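Local coordinates for Lin1840 protein (Listeria innocua serovar 6a, PDB 4ZOC) that probably hydrolyses terminal, non-reducing beta-D-glucosyl residues with release of beta-D-glucose, acting as a family 3 beta-glucosidase in beta-1,2-glucan breakdown, at residues R143-G148 and A478-P483; Y196-A201 and V208-R213; L510-L515 and E593-F598; S553-Q556 and Q560-V563; R572-E577 and V584-D589. The protein carries 2 engineered substitutions. All coordinates share one frame; numbering follows the deposited sequence. Where two conformers were deposited one is given.

Contact 1. Residues R143-G148 and A478-P483; sequences RDPRWG and ATIRLP
I480 meets the P145-R146 corner with two separate branches. Its CG2 lies 3.6 Å from P145 O and also packs on the CG of R146, while CD1 reaches the proline ring, 4.1 Å from P145 CG. CG1 stands between the backbone N and the carbonyl carbon (chi1 53°), which lets both branches face the other segment. R146 passes alongside A478, its CD 3.5 Å from A478 O, an oxygen buried here with no polar partner in the model. A bend at chi3 (-67°) then folds the guanidinium back on D144. R146 NE donates to the syn lone pair of D144 OD1 at 2.9 Å, in the guanidinium plane, while R146 NH2 makes a salt bridge of 2.8 Å to D144 OD2 from above the carboxylate plane. D144 OD1 also accepts from R146 N at 3.0 Å, so three bonds fix the carboxylate. The resulting Asx turn and the type I turn D144-W147, in the barrel domain, pack against the inverse gamma turn centred on I480 in the C-terminal domain.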
# COMPACT_ATOMS: atom_id res chain seq x y z
N ARG A 143 -5.68 7.85 -2.44
CA ARG A 143 -4.50 7.65 -3.29
C ARG A 143 -4.61 6.35 -4.12
O ARG A 143 -3.63 6.00 -4.78
CB ARG A 143 -3.28 7.59 -2.44
CG ARG A 143 -2.93 8.88 -1.76
CD ARG A 143 -1.81 8.61 -0.75
NE ARG A 143 -1.33 9.88 -0.19
CZ ARG A 143 -0.40 9.99 0.75
NH1 ARG A 143 0.18 8.91 1.22
NH2 ARG A 143 -0.03 11.18 1.21
N ASP A 144 -5.76 5.65 -4.08
CA ASP A 144 -5.88 4.29 -4.60
C ASP A 144 -7.19 4.18 -5.37
O ASP A 144 -8.25 3.94 -4.83
CB ASP A 144 -5.77 3.26 -3.47
CG ASP A 144 -5.69 1.84 -3.99
OD1 ASP A 144 -6.05 1.60 -5.20
OD2 ASP A 144 -5.31 0.95 -3.17
N PRO A 145 -7.11 4.36 -6.69
CA PRO A 145 -8.29 4.29 -7.49
C PRO A 145 -8.92 2.92 -7.69
O PRO A 145 -9.99 2.82 -8.34
CB PRO A 145 -7.84 4.90 -8.81
CG PRO A 145 -6.40 4.71 -8.87
CD PRO A 145 -5.89 4.67 -7.45
N ARG A 146 -8.34 1.85 -7.11
CA ARG A 146 -9.06 0.52 -7.08
C ARG A 146 -10.29 0.66 -6.25
O ARG A 146 -11.34 0.04 -6.54
CB ARG A 146 -8.16 -0.56 -6.51
CG ARG A 146 -7.06 -0.94 -7.45
CD ARG A 146 -6.03 -1.83 -6.80
NE ARG A 146 -5.28 -1.14 -5.75
CZ ARG A 146 -4.20 -1.64 -5.16
NH1 ARG A 146 -3.76 -2.84 -5.45
NH2 ARG A 146 -3.55 -0.92 -4.25
N TRP A 147 -10.23 1.48 -5.21
CA TRP A 147 -11.35 1.66 -4.26
C TRP A 147 -12.48 2.40 -4.95
O TRP A 147 -12.32 3.56 -5.43
CB TRP A 147 -10.86 2.55 -3.09
CG TRP A 147 -11.70 2.58 -1.88
CD1 TRP A 147 -12.23 1.52 -1.25
CD2 TRP A 147 -12.07 3.72 -1.11
NE1 TRP A 147 -12.86 1.89 -0.10
CE2 TRP A 147 -12.78 3.23 0.04
CE3 TRP A 147 -11.78 5.08 -1.18
CZ2 TRP A 147 -13.27 4.07 1.07
CZ3 TRP A 147 -12.29 5.93 -0.22
CH2 TRP A 147 -13.02 5.42 0.92
N GLY A 148 -13.67 1.80 -4.93
CA GLY A 148 -14.82 2.40 -5.60
C GLY A 148 -15.29 3.72 -5.06
O GLY A 148 -15.88 4.52 -5.77
N ALA A 478 -9.77 -4.65 -8.78
CA ALA A 478 -8.33 -4.88 -8.71
C ALA A 478 -7.54 -4.36 -9.87
O ALA A 478 -6.41 -3.84 -9.65
CB ALA A 478 -8.04 -6.35 -8.48
N THR A 479 -8.13 -4.33 -11.06
CA THR A 479 -7.47 -3.75 -12.23
C THR A 479 -8.30 -2.57 -12.71
O THR A 479 -9.52 -2.69 -13.01
CB THR A 479 -7.34 -4.78 -13.34
OG1 THR A 479 -6.61 -5.92 -12.82
CG2 THR A 479 -6.69 -4.24 -14.56
N ILE A 480 -7.69 -1.40 -12.70
CA ILE A 480 -8.43 -0.17 -12.98
C ILE A 480 -8.48 0.12 -14.50
O ILE A 480 -7.92 1.14 -15.00
CB ILE A 480 -7.86 1.04 -12.19
CG1 ILE A 480 -6.37 1.20 -12.41
CG2 ILE A 480 -8.16 0.84 -10.72
CD1 ILE A 480 -5.95 2.65 -12.38
N ARG A 481 -9.19 -0.76 -15.18
CA ARG A 481 -9.39 -0.74 -16.61
C ARG A 481 -10.88 -0.83 -16.92
O ARG A 481 -11.64 -1.37 -16.14
CB ARG A 481 -8.61 -1.88 -17.28
CG ARG A 481 -7.13 -1.66 -17.36
CD ARG A 481 -6.49 -2.85 -18.01
NE ARG A 481 -6.78 -2.98 -19.44
CZ ARG A 481 -6.08 -2.37 -20.39
NH1 ARG A 481 -5.17 -1.48 -20.09
NH2 ARG A 481 -6.39 -2.57 -21.67
N LEU A 482 -11.28 -0.24 -18.05
CA LEU A 482 -12.57 -0.50 -18.61
C LEU A 482 -12.59 -1.91 -19.10
O LEU A 482 -11.53 -2.58 -19.18
CB LEU A 482 -12.79 0.44 -19.83
CG LEU A 482 -12.88 1.94 -19.68
CD1 LEU A 482 -12.91 2.59 -21.00
CD2 LEU A 482 -14.13 2.28 -18.94
N PRO A 483 -13.77 -2.45 -19.35
CA PRO A 483 -13.85 -3.75 -20.03
C PRO A 483 -13.01 -3.79 -21.27
O PRO A 483 -12.93 -2.76 -22.02
CB PRO A 483 -15.33 -3.92 -20.30
CG PRO A 483 -16.04 -3.04 -19.32
CD PRO A 483 -15.10 -1.90 -19.01

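Contact 2. Residues Y196-A201 and V208-R213; sequences YGAAEA and VNMSTR
Apolar contact is concentrated on the methyl group of A198, which points toward segment 208-213 and meets two side chains there. V208 CG1 approaches A198 CB to 3.8 Å, and M210 CE lies 3.6 Å from the same A198 CB. In the conformer given, bends at chi2 (-81°) and chi3 (-63°) bring CE back to the alanine; M210 has a second conformer, so this contact is less certain. The other branch of V208 touches backbone instead: CG2 sits 3.6 Å from A199 N and also packs against the carbonyl carbon of A198. This is the loop that follows barrel strand 187-193 of the TIM-barrel domain and leads to helix 212-219; the CA atoms of A199 and V208 come within 5.0 Å.

Among polar links, one water bridges these two segments: it donates to A198 O at 2.9 Å and accepts from N209 N at 2.9 Å. E200 and T207, just inside the loop, pair directly through their backbones. S211 is the N-cap of helix 212-219, its OG bonded to E214 N. The loop forms part of the interface with the second subunit: N209 OD1 accepts from S211 N of that subunit, and R213 forms a salt bridge with its D242.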
# COMPACT_ATOMS: atom_id res chain seq x y z
N TYR A 196 -10.47 6.19 5.98
CA TYR A 196 -11.08 5.06 5.33
C TYR A 196 -10.51 4.82 3.89
O TYR A 196 -10.51 3.71 3.39
CB TYR A 196 -12.61 5.35 5.32
CG TYR A 196 -13.58 4.42 4.70
CD1 TYR A 196 -13.43 3.05 4.70
CD2 TYR A 196 -14.72 4.93 4.14
CE1 TYR A 196 -14.37 2.18 4.11
CE2 TYR A 196 -15.69 4.07 3.66
CZ TYR A 196 -15.51 2.72 3.57
OH TYR A 196 -16.46 1.90 3.02
N GLY A 197 -10.18 5.91 3.21
CA GLY A 197 -9.68 5.88 1.79
C GLY A 197 -8.33 5.16 1.61
O GLY A 197 -7.92 4.88 0.47
N ALA A 198 -7.67 4.82 2.73
CA ALA A 198 -6.39 4.12 2.69
C ALA A 198 -6.58 2.59 2.73
O ALA A 198 -5.63 1.85 2.86
CB ALA A 198 -5.48 4.62 3.83
N ALA A 199 -7.82 2.12 2.52
CA ALA A 199 -8.12 0.69 2.47
C ALA A 199 -7.04 -0.06 1.68
O ALA A 199 -6.79 0.24 0.46
CB ALA A 199 -9.46 0.47 1.79
N GLU A 200 -6.43 -1.04 2.34
CA GLU A 200 -5.34 -1.79 1.73
C GLU A 200 -5.83 -2.52 0.48
O GLU A 200 -6.93 -3.09 0.44
CB GLU A 200 -4.73 -2.79 2.72
CG GLU A 200 -3.36 -3.34 2.44
CD GLU A 200 -2.78 -3.94 3.73
OE1 GLU A 200 -3.17 -5.08 3.89
OE2 GLU A 200 -2.01 -3.22 4.54
N ALA A 201 -5.01 -2.40 -0.56
CA ALA A 201 -5.18 -3.01 -1.87
C ALA A 201 -6.47 -2.55 -2.56
O ALA A 201 -6.95 -3.25 -3.39
CB ALA A 201 -5.12 -4.54 -1.77
N VAL A 208 -6.65 -0.49 7.20
CA VAL A 208 -5.93 0.78 7.01
C VAL A 208 -4.86 0.79 8.06
O VAL A 208 -5.15 0.48 9.27
CB VAL A 208 -6.86 1.96 7.26
CG1 VAL A 208 -6.14 3.29 7.37
CG2 VAL A 208 -7.94 2.03 6.16
N ASN A 209 -3.67 1.14 7.66
CA ASN A 209 -2.57 1.37 8.64
C ASN A 209 -1.61 2.43 8.12
O ASN A 209 -1.15 2.37 6.95
CB ASN A 209 -1.81 0.12 8.91
CG ASN A 209 -0.79 0.30 10.01
OD1 ASN A 209 0.42 0.48 9.75
ND2 ASN A 209 -1.26 0.24 11.26
N MET A 210 -1.37 3.41 8.98
CA MET A 210 -0.38 4.47 8.76
C MET A 210 0.13 4.93 10.14
O MET A 210 -0.52 4.70 11.21
CB MET A 210 -0.91 5.67 7.95
CG MET A 210 -1.96 6.57 8.63
SD MET A 210 -3.65 5.95 8.57
CE MET A 210 -4.01 5.93 6.83
N SER A 211 1.27 5.57 10.13
CA SER A 211 1.80 6.14 11.37
C SER A 211 0.81 7.27 11.89
O SER A 211 0.11 7.90 11.13
CB SER A 211 3.21 6.66 11.22
OG SER A 211 3.24 7.91 10.52
N THR A 212 0.79 7.43 13.19
CA THR A 212 0.05 8.54 13.81
C THR A 212 0.40 9.88 13.18
O THR A 212 -0.47 10.68 12.81
CB THR A 212 0.24 8.54 15.29
OG1 THR A 212 0.05 7.20 15.84
CG2 THR A 212 -0.80 9.49 15.90
N ARG A 213 1.70 10.08 12.91
CA ARG A 213 2.15 11.33 12.32
C ARG A 213 1.54 11.51 10.94
O ARG A 213 1.12 12.60 10.59
CB ARG A 213 3.68 11.40 12.19
CG ARG A 213 4.20 12.76 11.66
CD ARG A 213 5.71 12.73 11.36
NE ARG A 213 5.99 11.49 10.59
CZ ARG A 213 5.63 11.30 9.31
NH1 ARG A 213 5.01 12.28 8.65
NH2 ARG A 213 5.81 10.09 8.68
O HOH W 1 -3.48 1.47 4.78

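Contact 3. Residues L510-L515 and E593-F598; sequences LEVKEL and EPFYPF
K513 lies across one face of the F595 ring, and V512 reaches both F595 and Y596 with a single methyl group. The clearest evidence is the K513 CA, 3.9 Å from the F595 ring centroid and only 20° off the ring normal, a CH-pi contact. The side chain continues over the same ring: K513 CB is 3.6 Å from F595 CE1, with CG nearly as close to that atom. Lysine chain and phenyl group cross at about a right angle, so the aliphatic part passes over the ring before the extended chain carries the amino end away. In F595, CG anti to the backbone N (chi1 -168°) carries the ring to the helix start, and chi2 of 77° turns a face to K513.

V512 approaches both rings obliquely. Its CG2 is 3.6 Å from Y596 CE2 and 4.1 Å from F595 CD2, while its side chain stands roughly perpendicular to that of Y596. The two aromatic neighbours also touch one another: F595 CD2 lies 3.5 Å above the Y596 ring plane, offset toward the rim. The phenol OH of Y596 is hydrogen-bonded to E379.

F595 and Y596 form a classic beta bulge opposite F554. Their rings also pack on A516, so the loop before strand 607-611 is laid against the start of helix 513-517, while V512 touches L504 of strand 500-505.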
# COMPACT_ATOMS: atom_id res chain seq x y z
N LEU A 510 -8.60 5.69 -14.35
CA LEU A 510 -8.52 4.42 -15.08
C LEU A 510 -7.18 4.44 -15.82
O LEU A 510 -6.59 5.52 -16.03
CB LEU A 510 -9.65 4.27 -16.08
CG LEU A 510 -10.99 3.94 -15.42
CD1 LEU A 510 -12.05 4.34 -16.43
CD2 LEU A 510 -11.09 2.52 -14.86
N GLU A 511 -6.80 3.29 -16.34
CA GLU A 511 -5.69 3.20 -17.30
C GLU A 511 -6.14 3.72 -18.69
O GLU A 511 -6.93 3.08 -19.41
CB GLU A 511 -5.20 1.77 -17.45
CG GLU A 511 -4.71 1.08 -16.19
CD GLU A 511 -4.13 -0.32 -16.43
OE1 GLU A 511 -3.90 -0.73 -17.62
OE2 GLU A 511 -3.91 -1.01 -15.41
N VAL A 512 -5.71 4.92 -19.04
CA VAL A 512 -6.20 5.54 -20.23
C VAL A 512 -5.14 5.68 -21.32
O VAL A 512 -5.42 6.30 -22.42
CB VAL A 512 -6.94 6.86 -19.96
CG1 VAL A 512 -8.14 6.64 -19.05
CG2 VAL A 512 -5.97 7.94 -19.49
N LYS A 513 -3.91 5.20 -21.08
CA LYS A 513 -2.86 5.36 -22.05
C LYS A 513 -3.31 4.85 -23.48
O LYS A 513 -3.13 5.56 -24.51
CB LYS A 513 -1.57 4.68 -21.60
CG LYS A 513 -0.48 4.54 -22.67
CD LYS A 513 0.82 3.94 -22.10
CE LYS A 513 1.89 4.07 -23.23
NZ LYS A 513 3.20 3.81 -22.68
N GLU A 514 -3.96 3.69 -23.51
CA GLU A 514 -4.39 3.09 -24.81
C GLU A 514 -5.50 3.90 -25.43
O GLU A 514 -5.62 3.90 -26.65
CB GLU A 514 -4.86 1.67 -24.62
CG GLU A 514 -3.71 0.77 -24.21
CD GLU A 514 -4.19 -0.51 -23.57
OE1 GLU A 514 -5.13 -1.14 -24.09
OE2 GLU A 514 -3.62 -0.90 -22.53
N LEU A 515 -6.26 4.68 -24.64
CA LEU A 515 -7.28 5.53 -25.22
C LEU A 515 -6.69 6.79 -25.79
O LEU A 515 -7.03 7.17 -26.88
CB LEU A 515 -8.35 5.83 -24.16
CG LEU A 515 -9.00 4.60 -23.54
CD1 LEU A 515 -9.99 4.98 -22.47
CD2 LEU A 515 -9.65 3.64 -24.51
N GLU A 593 6.50 8.72 -13.33
CA GLU A 593 5.41 9.69 -13.39
C GLU A 593 4.12 9.00 -13.68
O GLU A 593 4.10 8.04 -14.43
CB GLU A 593 5.65 10.68 -14.53
CG GLU A 593 6.84 11.56 -14.26
CD GLU A 593 8.20 10.94 -14.63
OE1 GLU A 593 8.30 9.82 -15.18
OE2 GLU A 593 9.19 11.60 -14.28
N PRO A 594 2.99 9.50 -13.11
CA PRO A 594 1.69 9.01 -13.53
C PRO A 594 1.46 9.40 -15.00
O PRO A 594 2.17 10.27 -15.53
CB PRO A 594 0.71 9.75 -12.58
CG PRO A 594 1.43 11.02 -12.29
CD PRO A 594 2.91 10.65 -12.23
N PHE A 595 0.52 8.74 -15.66
CA PHE A 595 0.22 9.08 -17.04
C PHE A 595 -0.24 10.53 -17.14
O PHE A 595 0.14 11.28 -18.05
CB PHE A 595 -0.79 8.10 -17.64
CG PHE A 595 -0.90 8.25 -19.13
CD1 PHE A 595 0.10 7.71 -19.92
CD2 PHE A 595 -1.98 8.89 -19.73
CE1 PHE A 595 0.06 7.87 -21.27
CE2 PHE A 595 -2.05 9.04 -21.09
CZ PHE A 595 -1.00 8.50 -21.86
N TYR A 596 -1.09 10.94 -16.23
CA TYR A 596 -1.42 12.37 -16.07
C TYR A 596 -1.39 12.77 -14.57
O TYR A 596 -1.80 11.98 -13.70
CB TYR A 596 -2.86 12.68 -16.53
CG TYR A 596 -3.18 12.35 -18.00
CD1 TYR A 596 -2.53 13.04 -19.01
CD2 TYR A 596 -4.21 11.47 -18.36
CE1 TYR A 596 -2.85 12.82 -20.34
CE2 TYR A 596 -4.56 11.26 -19.68
CZ TYR A 596 -3.86 11.93 -20.67
OH TYR A 596 -4.19 11.74 -22.02
N PRO A 597 -0.83 13.92 -14.27
CA PRO A 597 -0.62 14.33 -12.90
C PRO A 597 -1.68 15.25 -12.32
O PRO A 597 -2.47 15.79 -13.03
CB PRO A 597 0.72 15.06 -12.98
CG PRO A 597 0.61 15.76 -14.32
CD PRO A 597 -0.07 14.78 -15.21
N PHE A 598 -1.60 15.42 -11.00
CA PHE A 598 -2.41 16.29 -10.24
C PHE A 598 -2.28 17.72 -10.90
O PHE A 598 -1.19 18.21 -11.16
CB PHE A 598 -1.92 16.37 -8.83
CG PHE A 598 -2.80 17.25 -7.94
CD1 PHE A 598 -3.94 16.73 -7.32
CD2 PHE A 598 -2.51 18.59 -7.76
CE1 PHE A 598 -4.74 17.53 -6.52
CE2 PHE A 598 -3.30 19.42 -6.95
CZ PHE A 598 -4.41 18.88 -6.33

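Contact 4. Residues S553-Q556 and Q560-V563; sequences SFPQ and QIPV
A tight loop in the family 3 C-terminal domain, between helix 532-541 and strand 607-611, folds segment 560-563 back on 553-556. Only three residues separate the segments, and a side chain joins their backbones. Q560 OE1 accepts from Q556 N at 2.8 Å with an N-H...O angle of 167°. The bond is nearly straight at the hydrogen, yet the donor lies above the carbonyl plane, 41° out of it. Q560 spans the gap because CG is anti to the backbone N and the chain stays extended beyond it. The two glutamines cross obliquely, Q556 CG 3.4 Å from Q560 NE2, with their amide planes 77° apart. Both NE2 groups donate to E593 O, which ties the pair to the following chain.

P555 supplies the apolar half. Its CG meets I561 CG1 and V563 CG1, each at 3.9 Å, from directions about a right angle apart. At the start of segment 553-556, S553 CB sits 3.4 Å from V563 O. The cis peptide bond before P562 turns the chain between I561 and V563, a cis-proline turn in the irregular chain of the C-terminal domain, where I561 rests on D144, P145 and R146 of the barrel domain.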
# COMPACT_ATOMS: atom_id res chain seq x y z
N SER A 553 -4.34 11.60 -9.55
CA SER A 553 -3.39 11.14 -10.57
C SER A 553 -3.95 9.97 -11.34
O SER A 553 -4.67 9.12 -10.77
CB SER A 553 -2.08 10.70 -9.84
OG SER A 553 -1.44 11.81 -9.24
N PHE A 554 -3.69 9.94 -12.65
CA PHE A 554 -4.08 8.82 -13.52
C PHE A 554 -2.85 7.92 -13.70
O PHE A 554 -1.90 8.31 -14.36
CB PHE A 554 -4.59 9.34 -14.87
CG PHE A 554 -6.07 9.66 -14.86
CD1 PHE A 554 -6.63 10.38 -13.83
CD2 PHE A 554 -6.92 9.15 -15.83
CE1 PHE A 554 -7.98 10.61 -13.77
CE2 PHE A 554 -8.30 9.39 -15.80
CZ PHE A 554 -8.80 10.17 -14.76
N PRO A 555 -2.87 6.70 -13.05
CA PRO A 555 -1.69 5.88 -13.19
C PRO A 555 -1.37 5.41 -14.57
O PRO A 555 -2.22 5.23 -15.45
CB PRO A 555 -1.95 4.70 -12.24
CG PRO A 555 -3.04 5.17 -11.29
CD PRO A 555 -3.85 6.07 -12.19
N GLN A 556 -0.06 5.15 -14.74
CA GLN A 556 0.45 4.44 -15.92
C GLN A 556 -0.19 3.09 -16.09
O GLN A 556 -0.57 2.70 -17.19
CB GLN A 556 1.98 4.25 -15.86
CG GLN A 556 2.86 5.49 -15.86
CD GLN A 556 2.95 6.14 -17.26
OE1 GLN A 556 2.73 5.52 -18.33
NE2 GLN A 556 3.37 7.38 -17.26
N GLN A 560 1.34 0.73 -10.61
CA GLN A 560 1.96 1.97 -10.16
C GLN A 560 1.32 2.50 -8.85
O GLN A 560 1.82 3.40 -8.20
CB GLN A 560 1.85 3.02 -11.26
CG GLN A 560 2.87 4.16 -11.05
CD GLN A 560 2.78 5.26 -12.11
OE1 GLN A 560 1.69 5.66 -12.55
NE2 GLN A 560 3.95 5.67 -12.64
N ILE A 561 0.16 1.99 -8.50
CA ILE A 561 -0.60 2.45 -7.32
C ILE A 561 0.09 2.11 -5.98
O ILE A 561 0.51 0.96 -5.77
CB ILE A 561 -2.01 1.89 -7.36
CG1 ILE A 561 -2.79 2.44 -8.56
CG2 ILE A 561 -2.73 2.24 -6.05
CD1 ILE A 561 -4.12 1.72 -8.76
N PRO A 562 0.21 3.08 -5.06
CA PRO A 562 -0.28 4.45 -5.19
C PRO A 562 0.74 5.39 -5.76
O PRO A 562 1.97 5.27 -5.43
CB PRO A 562 -0.49 4.89 -3.74
CG PRO A 562 0.52 4.11 -2.95
CD PRO A 562 0.49 2.76 -3.63
N VAL A 563 0.26 6.28 -6.61
CA VAL A 563 1.07 7.30 -7.23
C VAL A 563 0.34 8.65 -7.01
O VAL A 563 -0.88 8.77 -7.25
CB VAL A 563 1.32 7.02 -8.74
CG1 VAL A 563 0.04 6.89 -9.55
CG2 VAL A 563 2.21 8.11 -9.29

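Contact 5. Residues R572-E577 and V584-D589; sequences RPQTPE and VSHYLD. With BGC (beta-D-glucopyranose), chain E.
A glucose-binding arginine projects from this paired loop into a site completed by the second subunit. R572 NH1 donates to O3 of the beta-D-glucopyranose at 2.7 Å. Weak bonds run to O4 of the sugar from R572 NH1 at 3.1 Å and from R572 NH2 at 3.2 Å, so NH1 spans O3 and O4 while NH2 adds a weak second bond to O4. The sugar atom C4 lies at the guanidinium edge, in its plane. An extended chain from CG to NE carries the group out from the loop. E276 of the second subunit makes a salt bridge with R572 NE, and W271 O of that subunit accepts from NH2; both would restrict rotation of the guanidinium. The same sugar is bonded to E473 of the second subunit.

Behind the arginine the two segments are joined by S585 N, which donates to R572 O at 2.8 Å and 170°. Next along, Q574 extends across V584 and H586 at about right angles, its NE2 3.5 Å from H586 CB. H586 turns its ring back on its own segment: ND1 donates to V584 O at 3.0 Å, with that oxygen in the ring plane but the donor 48° above the carbonyl plane.

Both segments belong to the long loop between helix 532-541 and strand 607-611, which reaches the partner chain: S585 OG bonds to E204 O, and Y587 OH to A201 O, both of the second subunit.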
# COMPACT_ATOMS: atom_id res chain seq x y z
N ARG A 572 17.31 8.24 -3.21
CA ARG A 572 17.84 8.01 -4.57
C ARG A 572 16.80 8.42 -5.64
O ARG A 572 16.42 7.62 -6.51
CB ARG A 572 18.31 6.57 -4.75
CG ARG A 572 19.41 6.16 -3.79
CD ARG A 572 19.78 4.72 -4.08
NE ARG A 572 20.99 4.35 -3.31
CZ ARG A 572 21.84 3.43 -3.66
NH1 ARG A 572 21.67 2.61 -4.73
NH2 ARG A 572 22.85 3.24 -2.85
N PRO A 573 16.43 9.72 -5.68
CA PRO A 573 15.49 10.20 -6.70
C PRO A 573 16.03 10.08 -8.07
O PRO A 573 17.26 10.19 -8.29
CB PRO A 573 15.30 11.66 -6.35
CG PRO A 573 16.55 12.04 -5.66
CD PRO A 573 16.95 10.83 -4.88
N GLN A 574 15.12 9.80 -8.98
CA GLN A 574 15.43 9.76 -10.39
C GLN A 574 15.40 11.21 -10.75
O GLN A 574 14.50 11.93 -10.34
CB GLN A 574 14.38 8.90 -11.16
CG GLN A 574 14.79 8.59 -12.55
CD GLN A 574 13.77 7.92 -13.41
OE1 GLN A 574 12.69 8.46 -13.67
NE2 GLN A 574 14.12 6.70 -13.91
N THR A 575 16.43 11.65 -11.44
CA THR A 575 16.52 13.01 -11.96
C THR A 575 16.69 12.98 -13.47
O THR A 575 16.90 11.90 -14.08
CB THR A 575 17.75 13.72 -11.33
OG1 THR A 575 18.93 13.03 -11.71
CG2 THR A 575 17.67 13.78 -9.77
N PRO A 576 16.50 14.13 -14.14
CA PRO A 576 16.87 14.17 -15.55
C PRO A 576 18.34 13.78 -15.77
O PRO A 576 18.65 13.18 -16.77
CB PRO A 576 16.59 15.64 -15.92
CG PRO A 576 15.35 15.97 -15.09
CD PRO A 576 15.64 15.27 -13.77
N GLU A 577 19.22 14.03 -14.79
CA GLU A 577 20.68 13.74 -14.90
C GLU A 577 21.03 12.25 -14.82
O GLU A 577 21.94 11.78 -15.52
CB GLU A 577 21.47 14.47 -13.80
CG GLU A 577 21.44 16.01 -13.86
CD GLU A 577 20.02 16.64 -13.76
OE1 GLU A 577 19.68 17.49 -14.62
OE2 GLU A 577 19.24 16.30 -12.85
N VAL A 584 18.75 3.73 -8.90
CA VAL A 584 17.90 4.90 -8.50
C VAL A 584 16.49 4.41 -8.35
O VAL A 584 16.20 3.30 -8.76
CB VAL A 584 17.97 6.09 -9.51
CG1 VAL A 584 19.39 6.60 -9.66
CG2 VAL A 584 17.36 5.76 -10.86
N SER A 585 15.63 5.20 -7.76
CA SER A 585 14.24 4.82 -7.58
C SER A 585 13.47 4.87 -8.92
O SER A 585 13.23 5.93 -9.45
CB SER A 585 13.62 5.80 -6.61
OG SER A 585 12.27 5.41 -6.29
N HIS A 586 13.18 3.70 -9.49
CA HIS A 586 12.48 3.61 -10.72
C HIS A 586 11.89 2.24 -10.87
O HIS A 586 12.24 1.33 -10.12
CB HIS A 586 13.41 3.91 -11.92
CG HIS A 586 14.35 2.78 -12.30
ND1 HIS A 586 15.35 2.34 -11.46
CD2 HIS A 586 14.46 2.03 -13.43
CE1 HIS A 586 16.02 1.36 -12.05
NE2 HIS A 586 15.51 1.16 -13.25
N TYR A 587 11.01 2.10 -11.85
CA TYR A 587 10.55 0.82 -12.29
C TYR A 587 11.28 0.38 -13.59
O TYR A 587 11.54 1.16 -14.49
CB TYR A 587 9.08 0.80 -12.63
CG TYR A 587 8.12 1.01 -11.46
CD1 TYR A 587 7.77 -0.07 -10.61
CD2 TYR A 587 7.57 2.27 -11.22
CE1 TYR A 587 6.89 0.15 -9.55
CE2 TYR A 587 6.72 2.50 -10.17
CZ TYR A 587 6.36 1.41 -9.35
OH TYR A 587 5.49 1.65 -8.32
N LEU A 588 11.44 -0.91 -13.75
CA LEU A 588 12.00 -1.43 -15.03
C LEU A 588 11.04 -1.29 -16.23
O LEU A 588 11.51 -1.18 -17.36
CB LEU A 588 12.43 -2.85 -14.85
CG LEU A 588 13.45 -3.22 -13.82
CD1 LEU A 588 13.65 -4.73 -13.87
CD2 LEU A 588 14.76 -2.46 -14.03
N ASP A 589 9.71 -1.26 -15.99
CA ASP A 589 8.74 -1.47 -17.00
C ASP A 589 7.85 -0.25 -17.26
O ASP A 589 7.23 -0.20 -18.27
CB ASP A 589 7.90 -2.72 -16.74
CG ASP A 589 7.19 -2.76 -15.35
OD1 ASP A 589 7.57 -2.05 -14.41
OD2 ASP A 589 6.20 -3.51 -15.24
C2 BGC E . 26.04 0.74 -6.40
C3 BGC E . 25.02 1.15 -5.30
C4 BGC E . 24.28 -0.08 -4.73
C5 BGC E . 25.33 -1.08 -4.27
C6 BGC E . 24.74 -2.39 -3.84
C1 BGC E . 27.02 -0.28 -5.86
O1 BGC E . 27.85 -0.73 -6.94
O2 BGC E . 26.83 1.82 -6.94
O3 BGC E . 24.06 2.05 -5.87
O4 BGC E . 23.35 0.20 -3.63
O5 BGC E . 26.32 -1.37 -5.30
O6 BGC E . 23.91 -2.97 -4.88

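In the fold
Contacts 1, 2 and 4 are buried, whereas contacts 3 and 5 are partly buried. Contact 1 alone joins the barrel domain to the C-terminal domain; contact 2 lies in the barrel, and contacts 3, 4 and 5 in the C-terminal domain. Contacts 3 and 4 share a backbone pairing, Y596 O to F554 N at 3.0 Å, and contact 1 joins contact 3 through I480 O and E511 N. Apolar packing spans contacts 1 to 3, with an internal ion pair in contact 1 and a water bridge in contact 2. Contact 4 adds a hydrogen bond from a backbone N-H to a glutamine side-chain oxygen, and contact 5, centred about 33 Å from the chain centre, pairs backbones and binds sugar. All but contact 3 touch the second subunit.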